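Transcriptional regulator (Enterococcus faecalis, PDB 3QFI) belongs to the LytR-CpsA-Psr family, whose members are generally associated with the bacterial cell envelope. Local coordinates at residues D228-Q233 with Y253-T258. Residues are numbered along the deposited sequence; the frame is centred on the assembly and turned at random.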
ATOM      1  N   ASP A 228       7.661  -1.187  -9.810  1.00 27.72           N
ATOM      2  CA  ASP A 228       8.665  -1.760  -8.900  1.00 35.16           C
ATOM      3  C   ASP A 228       8.122  -1.850  -7.460  1.00 33.03           C
ATOM      4  O   ASP A 228       7.114  -1.222  -7.129  1.00 32.99           O
ATOM      5  CB  ASP A 228       9.940  -0.902  -8.920  1.00 43.65           C
ATOM      6  CG  ASP A 228      11.161  -1.638  -8.384  1.00 48.13           C
ATOM      7  OD1 ASP A 228      12.068  -0.965  -7.848  1.00 61.01           O
ATOM      8  OD2 ASP A 228      11.234  -2.883  -8.513  1.00 47.87           O
ATOM      9  N   SER A 229       8.787  -2.632  -6.611  1.00 30.27           N
ATOM     10  CA  SER A 229       8.369  -2.791  -5.216  1.00 21.60           C
ATOM     11  C   SER A 229       9.460  -2.334  -4.251  1.00 21.81           C
ATOM     12  O   SER A 229      10.584  -2.056  -4.655  1.00 24.08           O
ATOM     13  CB  SER A 229       8.028  -4.253  -4.917  1.00 16.43           C
ATOM     14  OG  SER A 229       6.986  -4.727  -5.746  1.00 24.61           O
ATOM     15  N   GLU A 230       9.113  -2.266  -2.972  1.00 24.18           N
ATOM     16  CA  GLU A 230      10.045  -1.855  -1.929  1.00 29.97           C
ATOM     17  C   GLU A 230       9.624  -2.465  -0.606  1.00 37.58           C
ATOM     18  O   GLU A 230       8.468  -2.330  -0.194  1.00 43.18           O
ATOM     19  CB  GLU A 230      10.065  -0.335  -1.791  1.00 20.71           C
ATOM     20  CG  GLU A 230      10.963   0.367  -2.781  1.00 44.20           C
ATOM     21  CD  GLU A 230      12.157   1.035  -2.118  1.00 53.74           C
ATOM     22  OE1 GLU A 230      13.035   1.546  -2.846  1.00 60.84           O
ATOM     23  OE2 GLU A 230      12.219   1.053  -0.870  1.00 64.49           O
ATOM     24  N   GLN A 231      10.555  -3.142   0.058  1.00 43.10           N
ATOM     25  CA  GLN A 231      10.262  -3.762   1.344  1.00 45.47           C
ATOM     26  C   GLN A 231      10.915  -2.983   2.484  1.00 41.57           C
ATOM     27  O   GLN A 231      12.030  -2.465   2.352  1.00 38.16           O
ATOM     28  CB  GLN A 231      10.755  -5.219   1.372  1.00 52.45           C
ATOM     29  CG  GLN A 231      12.271  -5.399   1.193  1.00 57.24           C
ATOM     30  CD  GLN A 231      12.799  -6.721   1.760  1.00 56.08           C
ATOM     31  OE1 GLN A 231      12.806  -6.934   2.979  1.00 48.54           O
ATOM     32  NE2 GLN A 231      13.239  -7.614   0.874  1.00 53.99           N
ATOM     33  N   LEU A 232      10.206  -2.893   3.603  1.00 36.29           N
ATOM     34  CA  LEU A 232      10.721  -2.199   4.773  1.00 33.57           C
ATOM     35  C   LEU A 232      11.349  -3.223   5.704  1.00 31.25           C
ATOM     36  O   LEU A 232      10.670  -4.115   6.217  1.00 29.48           O
ATOM     37  CB  LEU A 232       9.599  -1.434   5.495  1.00 20.21           C
ATOM     38  CG  LEU A 232       9.276  -0.039   4.951  1.00 12.47           C
ATOM     39  CD1 LEU A 232       8.054   0.517   5.643  1.00 11.12           C
ATOM     40  CD2 LEU A 232      10.478   0.886   5.155  1.00 12.66           C
ATOM     41  N   GLN A 233      12.659  -3.094   5.889  1.00 35.48           N
ATOM     42  CA  GLN A 233      13.419  -3.986   6.754  1.00 30.02           C
ATOM     43  C   GLN A 233      13.167  -3.618   8.209  1.00 29.57           C
ATOM     44  O   GLN A 233      13.237  -2.444   8.580  1.00 22.45           O
ATOM     45  CB  GLN A 233      14.912  -3.867   6.440  1.00 27.26           C
ATOM     46  CG  GLN A 233      15.304  -4.371   5.053  1.00 29.87           C
ATOM     47  CD  GLN A 233      16.706  -3.952   4.659  1.00 25.82           C
ATOM     48  OE1 GLN A 233      17.646  -4.083   5.443  1.00 38.61           O
ATOM     49  NE2 GLN A 233      16.855  -3.450   3.438  1.00 24.52           N
ATOM     50  N   TYR A 253      15.939   4.968   6.333  1.00 14.84           N
ATOM     51  CA  TYR A 253      16.388   6.181   5.665  1.00 12.16           C
ATOM     52  C   TYR A 253      16.542   5.946   4.181  1.00 12.68           C
ATOM     53  O   TYR A 253      16.089   6.747   3.374  1.00 10.92           O
ATOM     54  CB  TYR A 253      17.720   6.685   6.240  1.00 10.64           C
ATOM     55  CG  TYR A 253      18.185   8.003   5.625  1.00  9.94           C
ATOM     56  CD1 TYR A 253      17.318   9.094   5.528  1.00  1.00           C
ATOM     57  CD2 TYR A 253      19.477   8.152   5.124  1.00  3.35           C
ATOM     58  CE1 TYR A 253      17.717  10.288   4.948  1.00  1.99           C
ATOM     59  CE2 TYR A 253      19.890   9.356   4.542  1.00  1.00           C
ATOM     60  CZ  TYR A 253      18.998  10.417   4.456  1.00  4.60           C
ATOM     61  OH  TYR A 253      19.379  11.600   3.862  1.00 11.57           O
ATOM     62  N   LYS A 254      17.183   4.843   3.822  1.00 12.06           N
ATOM     63  CA  LYS A 254      17.392   4.524   2.417  1.00 14.16           C
ATOM     64  C   LYS A 254      16.032   4.471   1.701  1.00 14.65           C
ATOM     65  O   LYS A 254      15.856   5.047   0.629  1.00 15.67           O
ATOM     66  CB  LYS A 254      18.135   3.186   2.297  1.00 11.25           C
ATOM     67  CG  LYS A 254      18.333   2.712   0.868  1.00 17.18           C
ATOM     68  CD  LYS A 254      18.848   1.291   0.825  1.00 22.90           C
ATOM     69  CE  LYS A 254      18.761   0.762  -0.586  1.00 30.71           C
ATOM     70  NZ  LYS A 254      17.352   0.805  -1.094  1.00 24.36           N
ATOM     71  N   THR A 255      15.068   3.790   2.304  1.00 12.86           N
ATOM     72  CA  THR A 255      13.736   3.700   1.724  1.00 15.07           C
ATOM     73  C   THR A 255      13.113   5.082   1.545  1.00 10.41           C
ATOM     74  O   THR A 255      12.515   5.371   0.512  1.00 19.83           O
ATOM     75  CB  THR A 255      12.807   2.911   2.616  1.00 19.08           C
ATOM     76  OG1 THR A 255      13.365   1.618   2.857  1.00 29.28           O
ATOM     77  CG2 THR A 255      11.433   2.775   1.966  1.00 25.18           C
ATOM     78  N   GLN A 256      13.240   5.918   2.569  1.00  1.55           N
ATOM     79  CA  GLN A 256      12.704   7.275   2.544  1.00  4.44           C
ATOM     80  C   GLN A 256      13.318   8.109   1.449  1.00  1.00           C
ATOM     81  O   GLN A 256      12.628   8.816   0.724  1.00 15.91           O
ATOM     82  CB  GLN A 256      12.961   7.988   3.873  1.00 11.79           C
ATOM     83  CG  GLN A 256      12.017   7.593   4.981  1.00  1.00           C
ATOM     84  CD  GLN A 256      12.529   8.008   6.325  1.00  7.95           C
ATOM     85  OE1 GLN A 256      11.812   7.957   7.317  1.00 11.45           O
ATOM     86  NE2 GLN A 256      13.788   8.416   6.371  1.00 15.60           N
ATOM     87  N   THR A 257      14.634   8.045   1.347  1.00  8.45           N
ATOM     88  CA  THR A 257      15.328   8.814   0.336  1.00  5.05           C
ATOM     89  C   THR A 257      14.885   8.323  -1.032  1.00 13.75           C
ATOM     90  O   THR A 257      14.640   9.125  -1.929  1.00 19.75           O
ATOM     91  CB  THR A 257      16.846   8.680   0.505  1.00  1.00           C
ATOM     92  OG1 THR A 257      17.209   9.166   1.805  1.00  8.43           O
ATOM     93  CG2 THR A 257      17.568   9.491  -0.544  1.00  3.23           C
ATOM     94  N   THR A 258      14.757   7.010  -1.185  1.00 10.97           N
ATOM     95  CA  THR A 258      14.317   6.446  -2.454  1.00 14.89           C
ATOM     96  C   THR A 258      12.967   7.027  -2.870  1.00 21.60           C
ATOM     97  O   THR A 258      12.831   7.596  -3.950  1.00 30.65           O
ATOM     98  CB  THR A 258      14.142   4.940  -2.365  1.00 13.24           C
ATOM     99  OG1 THR A 258      15.392   4.341  -2.021  1.00 16.78           O
ATOM    100  CG2 THR A 258      13.651   4.390  -3.691  1.00  5.36           C
TER
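Lys254 O accepts two hydrogen bonds from Thr258, the residue whose methyl faces the Glu230 carboxylate. Thr258 OG1 lies 2.8 Å from Lys254 O and 39° out of the carbonyl plane, while Thr258 N approaches from the opposite face. With its hydroxyl turned back onto the helix, Thr258 offers its methyl: chi1 of -60° sets OG1 beside the backbone N and CG2 anti to it, where CG2 meets Glu230 OE1 coming from the opposite direction. The second carboxylate oxygen packs against the Thr255 methyl, with Glu230 OE2 3.4 Å from Thr255 CG2. A bend at chi2 (-113°) carries the Glu230 chain to the two methyls, one helical turn apart. No hydrogen bond crosses the contact; Glu230 OE1 and Lys254 NZ, 4.7 Å apart, are oppositely charged without touching, so any attraction would act at a distance, not through a salt bridge. Leu232 crosses Thr255 at about a right angle, its CD2 lying 3.8 Å from Thr255 CG2, while the Thr255 hydroxyl bonds to Ser251 O within the helix. The contact thus sets helix 249-262 over Glu230 and over Leu232 in the loop that follows strand 227-230, an outermost strand of the mixed sheet, whose neighbour 56-62 also touches Glu230 and Leu232.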